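Local coordinates for aminopeptidase P; XAA-pro aminopeptidase (Streptococcus thermophilus, PDB 3IL0), which probably serves as the N-terminal domain of a metal-dependent family M24B aminopeptidase, an enzyme thought to release N-terminal residues that precede proline, at residues L23-T26 and N30-Y33; L61-S66 and F70-S75; K84-D89 and A110-Y115; A103-L108 and Y115-Q120. All coordinates share one frame; numbering follows the deposited sequence.

Overall arrangement
From the N terminus, contact 1 is the first to close, folding helix 28-35 back on strand 22-25, with three residues between segments 23-26 and 30-33, two of them already helical. Contact 2 follows in series and closes the short loop between helix 60-66 and strand 71-74, at one edge of the mixed six-stranded sheet. Contacts 3 and 4 cross along the chain: 84-89 reaches across the twenty intervening residues to 110-115, while 103-108 pairs with 115-120, and Tyr115 belongs to both. Contact 4 lies at the other edge of the sheet, about 25 Å from contact 2 between centres. Contact 1, in an inner strand, touches contact 4 through Leu24, packed on Tyr104 and Leu108.

Contact 1 of 4, residues L23-T26 and N30-Y33; sequences LLVT and NIYY
Val25 of strand 22-25 and the following Thr26 meet Asn30 and Ile31 of helix 28-35 in a tight strand-to-helix connection of the Creatinase/Prolidase N-terminal domain. The closest approach is apolar: Val25 CG1 lies 3.5 Å from Asn30 CB, the two side chains running obliquely to one another. Val25 holds CG1 anti to its backbone N (chi1 180°), which directs this methyl at the helix. Ile31 approaches differently. Its CA-CB bond does not aim at the strand, but the extended outer arm (chi2 170°) brings CD1 back to within 3.8 Å of Val25 O, and its CG1 stands 4.3 Å from Val25 CG1. The polar part of the contact is indirect. Asn30 ND2 and Thr26 O are 3.7 Å apart, too far for a direct bond, and a water fills the gap, accepting from Asn30 ND2 at 2.9 Å and donating to Thr26 O. The latter separation, 2.5 Å, is unusually short and its exact value is doubtful. The water thus links the carbonyl of Thr26 to the side-chain amide of Asn30, in the first turn of the helix, while Thr26 itself turns its CB away. Around the contact, strand 42-47 lies beside Val25, with Val44 bonding its backbone and also touching Ile31. Phe11 of helix 7-18 packs on Val25, and Met124 of helix 123-128 on Asn30, so two other helices border the connection.

Contact 2 of 4, residues L61-S66 and F70-S75; sequences LIAKQS and FDIIES
Helix 60-66 and strand 71-74 come nearest at Lys64 and Ile72, whose CA atoms are 6.5 Å apart, with no hydrogen bond passing between the two segments. One side chain, that of Ile72, makes all the contacts from the strand. Its CB points at the helix; both branches take part, and both touch Ala63. CG2 faces the methyl of Ala63, with Ile72 CG2 to Ala63 CB at 4.3 Å. CG1 lies against the helix backbone, 4.2 Å from Lys64 CA, and the chain beyond it is bent back (chi2 -59°) instead of extended, which sets Ile72 CD1 4.1 Å from Ala63 O. These are loose van der Waals separations, and the aliphatic stem of Lys64 adds the outer margin, its CG 4.5 Å from Ile72 CG1. The contact belongs to the beta-alpha-beta unit formed by strand 51-55, helix 60-66 and strand 71-74, in which the two strands run parallel and the helix packs on one side. Backbone bonds from Asp71 and Ile73 to Phe53 seat strand 71-74 in the sheet, and Phe53 also receives Ala63 from the helix. Val67, in the turn after the helix, touches Ile72 as well. Within the helix, Ser66, its last residue, grips the carbonyl of Ile62 twice: Ser66 N donates to Ile62 O at 2.8 Å, and Ser66 OG donates to Ile62 O at 2.7 Å. The hydroxyl comes in at a C=O...O angle of 113°, about 53° above the carbonyl plane, so it does not follow a lone pair.

Contact 3 of 4, residues K84-D89 and A110-Y115; sequences KFVEVD and AIFEGY
Phe112 and Tyr115, both of which touch Val86, are themselves joined by the shortest backbone bond of segment 110-115, Tyr115 N to Phe112 O at 3.0 Å. This bond closes a type II beta turn that follows helix 102-111, and it brings Tyr115 round to face helix 78-88. On that helix Val86 touches both rings. Its CG1 sits over one face of the Tyr115 ring, 3.6 Å from the centroid and 29° off the normal, a CH-pi contact displaced toward the rim. The nearest pair, Val86 CG1 to Tyr115 CE1, is only 3.2 Å, tighter than usual for two carbons, so the exact spacing is doubtful while the placement over the face is clear. CG1 reaches the ring because it is anti to its backbone N (chi1 159°). The other methyl, CG2, turns to Phe112 and meets CE1 at 4.2 Å, near the plane of that ring and at its edge. Glu87 crosses Tyr115 at about a right angle and lays its aliphatic CG 3.1 Å from Tyr115 OH, again a close approach. Its carboxylate is not bonded to that hydroxyl: Glu87 OE1 is 4.3 Å from Tyr115 OH. Phe112 continues inward to Ile82 and Val83 of helix 78-88 and to Ile94 of strand 93-97, which Val86 also touches. The chemistry therefore implies a junction between helix 78-88 and the turn after helix 102-111, made by methyl-to-ring packing and the aliphatic part of Glu87, with no hydrogen bond or salt bridge across it.

Contact 4 of 4, residues A103-L108 and Y115-Q120; sequences AYYQAL and YTLSPQ
The Tyr105 ring meets Leu117 through its CE1 corner, with Leu117 CD1 at 4.0 Å and placed obliquely, neither squarely over the ring nor in its plane. The two side chains cross at a slant. Tyr105 holds its ring anti to the backbone N (chi1 168°), and this carries CE1 toward the strand although the CA-CB bond does not aim there. Leu117 is the strand residue on which both helix residues converge. Its CB points at the helix and its CD1 extends outward (chi2 174°) to rest on Leu108. Leu117 CD1 is 3.6 Å from Leu108 CB and likewise 3.6 Å from Leu108 O, so one methyl lies over both the side-chain root and the carbonyl of the same helical residue. No hydrogen bond links the segments, and the CA atoms of Leu108 and Leu117 stand 8.0 Å apart, so the helix and strand meet through side chains and not backbone to backbone. The contact joins the later elements of the beta-alpha-beta unit built from strand 93-97, helix 102-111 and strand 116-120, a crossover between two parallel strands at the edge of the sheet. Leu117 also touches Phe112 of the turn between its two segments through CD2. Strand 116-120 is bonded to strand 93-97 by its backbone, through Thr116, Ser118 and Gln120. Phe96 of that strand touches both Leu108 and Leu117, and Leu108 extends further to Leu24 of strand 22-25 and Leu79 of helix 78-88.

Contact 1 of 4, residues L23-T26 and N30-Y33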
loop_
_atom_site.group_PDB
_atom_site.type_symbol
_atom_site.label_atom_id
_atom_site.label_comp_id
_atom_site.label_asym_id
_atom_site.label_seq_id
_atom_site.Cartn_x
_atom_site.Cartn_y
_atom_site.Cartn_z
ATOM N N LEU A 23 -5.376 1.620 -0.685
ATOM C CA LEU A 23 -5.113 0.233 -0.906
ATOM C C LEU A 23 -3.831 -0.137 -0.203
ATOM O O LEU A 23 -2.782 0.514 -0.363
ATOM C CB LEU A 23 -5.006 -0.095 -2.387
ATOM C CG LEU A 23 -5.006 -1.598 -2.731
ATOM C CD1 LEU A 23 -6.354 -2.309 -2.394
ATOM C CD2 LEU A 23 -4.611 -1.763 -4.163
ATOM N N LEU A 24 -3.926 -1.166 0.612
ATOM C CA LEU A 24 -2.783 -1.761 1.192
ATOM C C LEU A 24 -2.266 -2.782 0.141
ATOM O O LEU A 24 -3.017 -3.630 -0.317
ATOM C CB LEU A 24 -3.240 -2.449 2.464
ATOM C CG LEU A 24 -2.211 -3.292 3.194
ATOM C CD1 LEU A 24 -1.319 -2.314 3.930
ATOM C CD2 LEU A 24 -2.837 -4.329 4.167
ATOM N N VAL A 25 -0.978 -2.702 -0.181
ATOM C CA VAL A 25 -0.302 -3.575 -1.131
ATOM C C VAL A 25 0.820 -4.328 -0.402
ATOM O O VAL A 25 1.759 -3.728 0.081
ATOM C CB VAL A 25 0.294 -2.746 -2.315
ATOM C CG1 VAL A 25 0.990 -3.640 -3.291
ATOM C CG2 VAL A 25 -0.821 -1.914 -2.983
ATOM N N THR A 26 0.646 -5.637 -0.283
ATOM C CA THR A 26 1.593 -6.585 0.276
ATOM C C THR A 26 1.922 -7.482 -0.930
ATOM O O THR A 26 1.162 -7.523 -1.940
ATOM C CB THR A 26 0.910 -7.407 1.379
ATOM O OG1 THR A 26 -0.398 -7.823 0.916
ATOM C CG2 THR A 26 0.663 -6.549 2.602
ATOM N N ASN A 30 4.051 -7.197 -6.409
ATOM C CA ASN A 30 3.279 -5.964 -6.466
ATOM C C ASN A 30 4.057 -4.761 -6.037
ATOM O O ASN A 30 3.954 -3.680 -6.656
ATOM C CB ASN A 30 2.047 -6.098 -5.611
ATOM C CG ASN A 30 1.058 -7.004 -6.224
ATOM O OD1 ASN A 30 1.194 -7.390 -7.372
ATOM N ND2 ASN A 30 0.028 -7.319 -5.488
ATOM N N ILE A 31 4.839 -4.940 -4.976
ATOM C CA ILE A 31 5.676 -3.847 -4.497
ATOM C C ILE A 31 6.716 -3.565 -5.561
ATOM O O ILE A 31 6.934 -2.401 -5.931
ATOM C CB ILE A 31 6.255 -4.080 -3.062
ATOM C CG1 ILE A 31 5.079 -4.075 -2.044
ATOM C CG2 ILE A 31 7.304 -3.002 -2.759
ATOM C CD1 ILE A 31 5.397 -4.525 -0.589
ATOM N N TYR A 32 7.290 -4.627 -6.127
ATOM C CA TYR A 32 8.250 -4.426 -7.210
ATOM C C TYR A 32 7.614 -3.631 -8.340
ATOM O O TYR A 32 8.164 -2.635 -8.737
ATOM C CB TYR A 32 8.888 -5.731 -7.719
ATOM C CG TYR A 32 9.922 -5.481 -8.830
ATOM C CD1 TYR A 32 10.994 -4.597 -8.625
ATOM C CD2 TYR A 32 9.821 -6.115 -10.094
ATOM C CE1 TYR A 32 11.942 -4.339 -9.631
ATOM C CE2 TYR A 32 10.766 -5.862 -11.117
ATOM C CZ TYR A 32 11.830 -4.972 -10.871
ATOM O OH TYR A 32 12.787 -4.700 -11.838
ATOM N N TYR A 33 6.444 -4.025 -8.813
ATOM C CA TYR A 33 5.815 -3.302 -9.909
ATOM C C TYR A 33 5.758 -1.786 -9.686
ATOM O O TYR A 33 6.263 -1.014 -10.495
ATOM C CB TYR A 33 4.422 -3.854 -10.208
ATOM C CG TYR A 33 3.726 -3.092 -11.329
ATOM C CD1 TYR A 33 4.034 -3.327 -12.689
ATOM C CD2 TYR A 33 2.788 -2.098 -11.035
ATOM C CE1 TYR A 33 3.391 -2.595 -13.711
ATOM C CE2 TYR A 33 2.150 -1.370 -12.038
ATOM C CZ TYR A 33 2.457 -1.618 -13.360
ATOM O OH TYR A 33 1.794 -0.873 -14.297
HETATM O O HOH W 1 -0.994 -6.722 -2.880
#

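Contact 2 of 4, residues L61-S66 and F70-S75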
loop_
_atom_site.group_PDB
_atom_site.type_symbol
_atom_site.label_atom_id
_atom_site.label_comp_id
_atom_site.label_asym_id
_atom_site.label_seq_id
_atom_site.Cartn_x
_atom_site.Cartn_y
_atom_site.Cartn_z
ATOM N N LEU A 61 18.025 2.957 3.551
ATOM C CA LEU A 61 18.963 3.621 2.633
ATOM C C LEU A 61 18.743 3.076 1.232
ATOM O O LEU A 61 18.392 3.840 0.318
ATOM C CB LEU A 61 20.437 3.433 3.068
ATOM C CG LEU A 61 20.909 4.043 4.407
ATOM C CD1 LEU A 61 22.157 3.296 4.988
ATOM C CD2 LEU A 61 21.145 5.553 4.272
ATOM N N ILE A 62 18.929 1.761 1.072
ATOM C CA ILE A 62 18.536 1.057 -0.165
ATOM C C ILE A 62 17.297 1.723 -0.777
ATOM O O ILE A 62 17.367 2.348 -1.855
ATOM C CB ILE A 62 18.146 -0.433 0.090
ATOM C CG1 ILE A 62 19.346 -1.271 0.528
ATOM C CG2 ILE A 62 17.459 -1.020 -1.154
ATOM C CD1 ILE A 62 19.360 -1.600 2.008
ATOM N N ALA A 63 16.178 1.593 -0.051
ATOM C CA ALA A 63 14.878 2.073 -0.501
ATOM C C ALA A 63 14.902 3.579 -0.699
ATOM O O ALA A 63 14.356 4.085 -1.688
ATOM C CB ALA A 63 13.785 1.675 0.494
ATOM N N LYS A 64 15.554 4.299 0.217
ATOM C CA LYS A 64 15.571 5.759 0.128
ATOM C C LYS A 64 16.243 6.189 -1.157
ATOM O O LYS A 64 15.901 7.230 -1.701
ATOM C CB LYS A 64 16.219 6.436 1.343
ATOM C CG LYS A 64 15.726 7.872 1.538
ATOM C CD LYS A 64 15.383 8.202 2.988
ATOM C CE LYS A 64 14.381 9.365 3.039
ATOM N NZ LYS A 64 14.080 9.886 4.420
ATOM N N GLN A 65 17.164 5.372 -1.667
ATOM C CA GLN A 65 17.808 5.692 -2.937
ATOM C C GLN A 65 17.106 5.111 -4.155
ATOM O O GLN A 65 16.846 5.840 -5.118
ATOM C CB GLN A 65 19.285 5.320 -2.902
ATOM C CG GLN A 65 20.123 6.503 -2.428
ATOM C CD GLN A 65 21.524 6.132 -2.076
ATOM O OE1 GLN A 65 21.796 4.992 -1.712
ATOM N NE2 GLN A 65 22.435 7.092 -2.176
ATOM N N SER A 66 16.780 3.823 -4.126
ATOM C CA SER A 66 16.119 3.204 -5.286
ATOM C C SER A 66 14.736 3.818 -5.616
ATOM O O SER A 66 14.509 4.201 -6.758
ATOM C CB SER A 66 16.018 1.680 -5.109
ATOM O OG SER A 66 15.776 1.336 -3.757
ATOM N N PHE A 70 7.572 8.043 -3.713
ATOM C CA PHE A 70 7.103 7.389 -2.511
ATOM C C PHE A 70 7.750 7.985 -1.312
ATOM O O PHE A 70 8.964 8.172 -1.227
ATOM C CB PHE A 70 7.435 5.908 -2.513
ATOM C CG PHE A 70 6.381 5.077 -3.139
ATOM C CD1 PHE A 70 5.607 4.235 -2.379
ATOM C CD2 PHE A 70 6.133 5.160 -4.495
ATOM C CE1 PHE A 70 4.624 3.475 -2.959
ATOM C CE2 PHE A 70 5.128 4.377 -5.087
ATOM C CZ PHE A 70 4.381 3.542 -4.310
ATOM N N ASP A 71 6.900 8.243 -0.358
ATOM C CA ASP A 71 7.302 8.798 0.854
ATOM C C ASP A 71 7.733 7.616 1.696
ATOM O O ASP A 71 6.902 6.803 2.051
ATOM C CB ASP A 71 6.096 9.520 1.391
ATOM C CG ASP A 71 6.391 10.197 2.612
ATOM O OD1 ASP A 71 7.001 9.523 3.460
ATOM O OD2 ASP A 71 6.051 11.392 2.706
ATOM N N ILE A 72 9.033 7.491 1.947
ATOM C CA ILE A 72 9.625 6.317 2.642
ATOM C C ILE A 72 9.465 6.484 4.159
ATOM O O ILE A 72 9.780 7.546 4.695
ATOM C CB ILE A 72 11.155 6.118 2.347
ATOM C CG1 ILE A 72 11.533 6.469 0.895
ATOM C CG2 ILE A 72 11.617 4.706 2.712
ATOM C CD1 ILE A 72 10.854 5.699 -0.200
ATOM N N ILE A 73 8.971 5.449 4.844
ATOM C CA ILE A 73 8.719 5.496 6.281
ATOM C C ILE A 73 9.508 4.382 6.932
ATOM O O ILE A 73 9.322 3.190 6.649
ATOM C CB ILE A 73 7.207 5.342 6.659
ATOM C CG1 ILE A 73 6.298 6.246 5.817
ATOM C CG2 ILE A 73 6.997 5.636 8.122
ATOM C CD1 ILE A 73 6.529 7.733 5.961
ATOM N N GLU A 74 10.401 4.768 7.826
ATOM C CA GLU A 74 11.135 3.774 8.610
ATOM C C GLU A 74 10.154 3.239 9.620
ATOM O O GLU A 74 9.527 4.006 10.341
ATOM C CB GLU A 74 12.372 4.387 9.285
ATOM C CG GLU A 74 13.420 3.324 9.727
ATOM C CD GLU A 74 14.821 3.907 10.045
ATOM O OE1 GLU A 74 15.068 5.116 9.774
ATOM O OE2 GLU A 74 15.672 3.139 10.560
ATOM N N SER A 75 9.969 1.930 9.638
ATOM C CA SER A 75 8.943 1.354 10.494
ATOM C C SER A 75 9.187 -0.124 10.739
ATOM O O SER A 75 9.549 -0.856 9.840
ATOM C CB SER A 75 7.556 1.556 9.850
ATOM O OG SER A 75 6.581 0.706 10.447
#

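Contact 3 of 4, residues K84-D89 and A110-Y115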
loop_
_atom_site.group_PDB
_atom_site.type_symbol
_atom_site.label_atom_id
_atom_site.label_comp_id
_atom_site.label_asym_id
_atom_site.label_seq_id
_atom_site.Cartn_x
_atom_site.Cartn_y
_atom_site.Cartn_z
ATOM N N LYS A 84 -1.995 5.772 11.738
ATOM C CA LYS A 84 -1.864 7.211 11.924
ATOM C C LYS A 84 -2.308 8.017 10.697
ATOM O O LYS A 84 -3.001 9.014 10.814
ATOM C CB LYS A 84 -0.412 7.589 12.152
ATOM C CG LYS A 84 0.165 7.193 13.421
ATOM C CD LYS A 84 1.550 7.803 13.499
ATOM C CE LYS A 84 2.589 6.975 12.850
ATOM N NZ LYS A 84 3.054 5.958 13.887
ATOM N N PHE A 85 -1.842 7.605 9.527
ATOM C CA PHE A 85 -2.193 8.248 8.298
ATOM C C PHE A 85 -3.675 8.254 8.059
ATOM O O PHE A 85 -4.264 9.290 7.689
ATOM C CB PHE A 85 -1.421 7.622 7.120
ATOM C CG PHE A 85 0.046 8.037 7.113
ATOM C CD1 PHE A 85 0.461 9.198 6.445
ATOM C CD2 PHE A 85 0.973 7.349 7.886
ATOM C CE1 PHE A 85 1.796 9.640 6.538
ATOM C CE2 PHE A 85 2.316 7.766 7.932
ATOM C CZ PHE A 85 2.725 8.912 7.264
ATOM N N VAL A 86 -4.283 7.100 8.242
ATOM C CA VAL A 86 -5.712 6.948 7.994
ATOM C C VAL A 86 -6.556 7.907 8.864
ATOM O O VAL A 86 -7.500 8.524 8.402
ATOM C CB VAL A 86 -6.142 5.456 8.220
ATOM C CG1 VAL A 86 -7.612 5.353 8.463
ATOM C CG2 VAL A 86 -5.701 4.584 6.956
ATOM N N GLU A 87 -6.212 7.976 10.125
ATOM C CA GLU A 87 -6.734 8.961 11.020
ATOM C C GLU A 87 -6.450 10.391 10.685
ATOM O O GLU A 87 -7.380 11.184 10.614
ATOM C CB GLU A 87 -6.137 8.759 12.370
ATOM C CG GLU A 87 -6.951 7.845 13.110
ATOM C CD GLU A 87 -6.566 7.816 14.543
ATOM O OE1 GLU A 87 -5.934 6.779 14.902
ATOM O OE2 GLU A 87 -6.925 8.820 15.269
ATOM N N VAL A 88 -5.181 10.728 10.481
ATOM C CA VAL A 88 -4.882 12.109 10.182
ATOM C C VAL A 88 -5.658 12.535 8.928
ATOM O O VAL A 88 -6.330 13.589 8.947
ATOM C CB VAL A 88 -3.373 12.420 10.150
ATOM C CG1 VAL A 88 -3.128 13.824 9.626
ATOM C CG2 VAL A 88 -2.791 12.272 11.597
ATOM N N ASP A 89 -5.603 11.722 7.880
ATOM C CA ASP A 89 -6.277 12.011 6.604
ATOM C C ASP A 89 -7.764 11.693 6.605
ATOM O O ASP A 89 -8.469 11.995 5.673
ATOM C CB ASP A 89 -5.597 11.314 5.473
ATOM C CG ASP A 89 -4.155 11.814 5.246
ATOM O OD1 ASP A 89 -3.714 12.841 5.874
ATOM O OD2 ASP A 89 -3.434 11.165 4.446
ATOM N N ALA A 110 -8.575 -5.956 13.552
ATOM C CA ALA A 110 -8.229 -5.412 14.858
ATOM C C ALA A 110 -7.562 -4.022 14.666
ATOM O O ALA A 110 -8.027 -2.992 15.193
ATOM C CB ALA A 110 -7.341 -6.403 15.640
ATOM N N ILE A 111 -6.532 -3.941 13.839
ATOM C CA ILE A 111 -5.823 -2.709 13.712
ATOM C C ILE A 111 -6.668 -1.593 13.166
ATOM O O ILE A 111 -6.454 -0.435 13.516
ATOM C CB ILE A 111 -4.639 -2.910 12.847
ATOM C CG1 ILE A 111 -3.657 -3.802 13.621
ATOM C CG2 ILE A 111 -4.041 -1.574 12.481
ATOM C CD1 ILE A 111 -2.416 -4.149 12.922
ATOM N N PHE A 112 -7.592 -1.910 12.274
ATOM C CA PHE A 112 -8.364 -0.912 11.591
ATOM C C PHE A 112 -9.789 -0.926 12.061
ATOM O O PHE A 112 -10.682 -0.489 11.384
ATOM C CB PHE A 112 -8.278 -1.052 10.063
ATOM C CG PHE A 112 -6.902 -0.789 9.492
ATOM C CD1 PHE A 112 -6.493 0.505 9.185
ATOM C CD2 PHE A 112 -6.032 -1.816 9.259
ATOM C CE1 PHE A 112 -5.213 0.750 8.681
ATOM C CE2 PHE A 112 -4.790 -1.587 8.771
ATOM C CZ PHE A 112 -4.369 -0.296 8.482
ATOM N N GLU A 113 -10.008 -1.332 13.284
ATOM C CA GLU A 113 -11.373 -1.373 13.831
ATOM C C GLU A 113 -11.997 0.012 13.690
ATOM O O GLU A 113 -11.353 1.006 13.958
ATOM C CB GLU A 113 -11.307 -1.787 15.298
ATOM C CG GLU A 113 -12.434 -2.645 15.746
ATOM C CD GLU A 113 -12.222 -3.170 17.172
ATOM O OE1 GLU A 113 -12.109 -4.431 17.361
ATOM O OE2 GLU A 113 -12.158 -2.311 18.101
ATOM N N GLY A 114 -13.221 0.087 13.200
ATOM C CA GLY A 114 -13.883 1.368 12.974
ATOM C C GLY A 114 -13.806 1.919 11.572
ATOM O O GLY A 114 -14.468 2.925 11.276
ATOM N N TYR A 115 -12.973 1.314 10.715
ATOM C CA TYR A 115 -12.909 1.655 9.305
ATOM C C TYR A 115 -13.517 0.540 8.454
ATOM O O TYR A 115 -13.723 -0.532 8.912
ATOM C CB TYR A 115 -11.446 1.887 8.883
ATOM C CG TYR A 115 -10.760 2.885 9.744
ATOM C CD1 TYR A 115 -10.858 4.222 9.457
ATOM C CD2 TYR A 115 -10.068 2.499 10.903
ATOM C CE1 TYR A 115 -10.264 5.165 10.263
ATOM C CE2 TYR A 115 -9.495 3.452 11.733
ATOM C CZ TYR A 115 -9.594 4.783 11.388
ATOM O OH TYR A 115 -9.017 5.794 12.142
#

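Contact 4 of 4, residues A103-L108 and Y115-Q120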
loop_
_atom_site.group_PDB
_atom_site.type_symbol
_atom_site.label_atom_id
_atom_site.label_comp_id
_atom_site.label_asym_id
_atom_site.label_seq_id
_atom_site.Cartn_x
_atom_site.Cartn_y
_atom_site.Cartn_z
ATOM N N ALA A 103 -6.451 -15.289 8.593
ATOM C CA ALA A 103 -5.730 -14.827 9.797
ATOM C C ALA A 103 -5.190 -13.384 9.620
ATOM O O ALA A 103 -5.390 -12.508 10.456
ATOM C CB ALA A 103 -4.595 -15.795 10.112
ATOM N N TYR A 104 -4.578 -13.111 8.477
ATOM C CA TYR A 104 -4.088 -11.766 8.224
ATOM C C TYR A 104 -5.241 -10.775 8.184
ATOM O O TYR A 104 -5.173 -9.695 8.729
ATOM C CB TYR A 104 -3.283 -11.756 6.914
ATOM C CG TYR A 104 -2.683 -10.420 6.600
ATOM C CD1 TYR A 104 -1.463 -10.068 7.139
ATOM C CD2 TYR A 104 -3.343 -9.503 5.797
ATOM C CE1 TYR A 104 -0.892 -8.808 6.903
ATOM C CE2 TYR A 104 -2.778 -8.228 5.522
ATOM C CZ TYR A 104 -1.539 -7.909 6.069
ATOM O OH TYR A 104 -0.960 -6.693 5.867
ATOM N N TYR A 105 -6.330 -11.111 7.515
ATOM C CA TYR A 105 -7.522 -10.232 7.593
ATOM C C TYR A 105 -7.960 -10.004 9.033
ATOM O O TYR A 105 -8.346 -8.926 9.350
ATOM C CB TYR A 105 -8.668 -10.848 6.843
ATOM C CG TYR A 105 -9.977 -10.209 7.088
ATOM C CD1 TYR A 105 -10.268 -9.023 6.504
ATOM C CD2 TYR A 105 -10.966 -10.836 7.846
ATOM C CE1 TYR A 105 -11.469 -8.424 6.666
ATOM C CE2 TYR A 105 -12.194 -10.226 8.037
ATOM C CZ TYR A 105 -12.427 -9.020 7.439
ATOM O OH TYR A 105 -13.596 -8.329 7.563
ATOM N N GLN A 106 -7.903 -11.009 9.900
ATOM C CA GLN A 106 -8.274 -10.813 11.320
ATOM C C GLN A 106 -7.361 -9.793 11.954
ATOM O O GLN A 106 -7.861 -8.952 12.644
ATOM C CB GLN A 106 -8.283 -12.080 12.173
ATOM C CG GLN A 106 -9.348 -13.050 11.761
ATOM C CD GLN A 106 -9.476 -14.279 12.660
ATOM O OE1 GLN A 106 -8.630 -15.183 12.642
ATOM N NE2 GLN A 106 -10.588 -14.347 13.392
ATOM N N ALA A 107 -6.054 -9.823 11.684
ATOM C CA ALA A 107 -5.160 -8.713 12.157
ATOM C C ALA A 107 -5.574 -7.337 11.647
ATOM O O ALA A 107 -5.613 -6.415 12.421
ATOM C CB ALA A 107 -3.737 -8.975 11.817
ATOM N N LEU A 108 -5.960 -7.207 10.377
ATOM C CA LEU A 108 -6.473 -5.930 9.854
ATOM C C LEU A 108 -7.750 -5.476 10.518
ATOM O O LEU A 108 -7.987 -4.236 10.686
ATOM C CB LEU A 108 -6.760 -5.968 8.327
ATOM C CG LEU A 108 -5.596 -6.188 7.308
ATOM C CD1 LEU A 108 -6.111 -6.465 5.863
ATOM C CD2 LEU A 108 -4.584 -5.052 7.279
ATOM N N TYR A 115 -12.973 1.314 10.715
ATOM C CA TYR A 115 -12.909 1.655 9.305
ATOM C C TYR A 115 -13.517 0.540 8.454
ATOM O O TYR A 115 -13.723 -0.532 8.912
ATOM C CB TYR A 115 -11.446 1.887 8.883
ATOM C CG TYR A 115 -10.760 2.885 9.744
ATOM C CD1 TYR A 115 -10.858 4.222 9.457
ATOM C CD2 TYR A 115 -10.068 2.499 10.903
ATOM C CE1 TYR A 115 -10.264 5.165 10.263
ATOM C CE2 TYR A 115 -9.495 3.452 11.733
ATOM C CZ TYR A 115 -9.594 4.783 11.388
ATOM O OH TYR A 115 -9.017 5.794 12.142
ATOM N N THR A 116 -13.776 0.803 7.187
ATOM C CA THR A 116 -14.375 -0.185 6.314
ATOM C C THR A 116 -13.205 -0.815 5.557
ATOM O O THR A 116 -12.462 -0.107 4.867
ATOM C CB THR A 116 -15.358 0.535 5.332
ATOM O OG1 THR A 116 -16.374 1.212 6.092
ATOM C CG2 THR A 116 -16.024 -0.423 4.360
ATOM N N LEU A 117 -13.010 -2.113 5.733
ATOM C CA LEU A 117 -12.074 -2.906 4.940
ATOM C C LEU A 117 -12.805 -3.462 3.726
ATOM O O LEU A 117 -13.886 -4.062 3.831
ATOM C CB LEU A 117 -11.472 -4.042 5.781
ATOM C CG LEU A 117 -10.570 -3.588 6.946
ATOM C CD1 LEU A 117 -10.155 -4.786 7.812
ATOM C CD2 LEU A 117 -9.372 -2.920 6.441
ATOM N N SER A 118 -12.216 -3.274 2.563
ATOM C CA SER A 118 -12.883 -3.606 1.308
ATOM C C SER A 118 -12.030 -4.611 0.497
ATOM O O SER A 118 -10.988 -4.264 -0.019
ATOM C CB SER A 118 -13.067 -2.320 0.507
ATOM O OG SER A 118 -13.184 -2.619 -0.874
ATOM N N PRO A 119 -12.464 -5.862 0.430
ATOM C CA PRO A 119 -11.638 -6.824 -0.275
ATOM C C PRO A 119 -11.625 -6.560 -1.774
ATOM O O PRO A 119 -12.660 -6.269 -2.354
ATOM C CB PRO A 119 -12.307 -8.149 0.040
ATOM C CG PRO A 119 -13.699 -7.768 0.376
ATOM C CD PRO A 119 -13.587 -6.488 1.103
ATOM N N GLN A 120 -10.479 -6.705 -2.395
ATOM C CA GLN A 120 -10.315 -6.439 -3.830
ATOM C C GLN A 120 -9.915 -7.699 -4.592
ATOM O O GLN A 120 -9.114 -8.478 -4.118
ATOM C CB GLN A 120 -9.240 -5.331 -3.998
ATOM C CG GLN A 120 -9.622 -4.002 -3.354
ATOM C CD GLN A 120 -10.794 -3.396 -4.074
ATOM O OE1 GLN A 120 -11.869 -3.162 -3.507
ATOM N NE2 GLN A 120 -10.619 -3.206 -5.347
#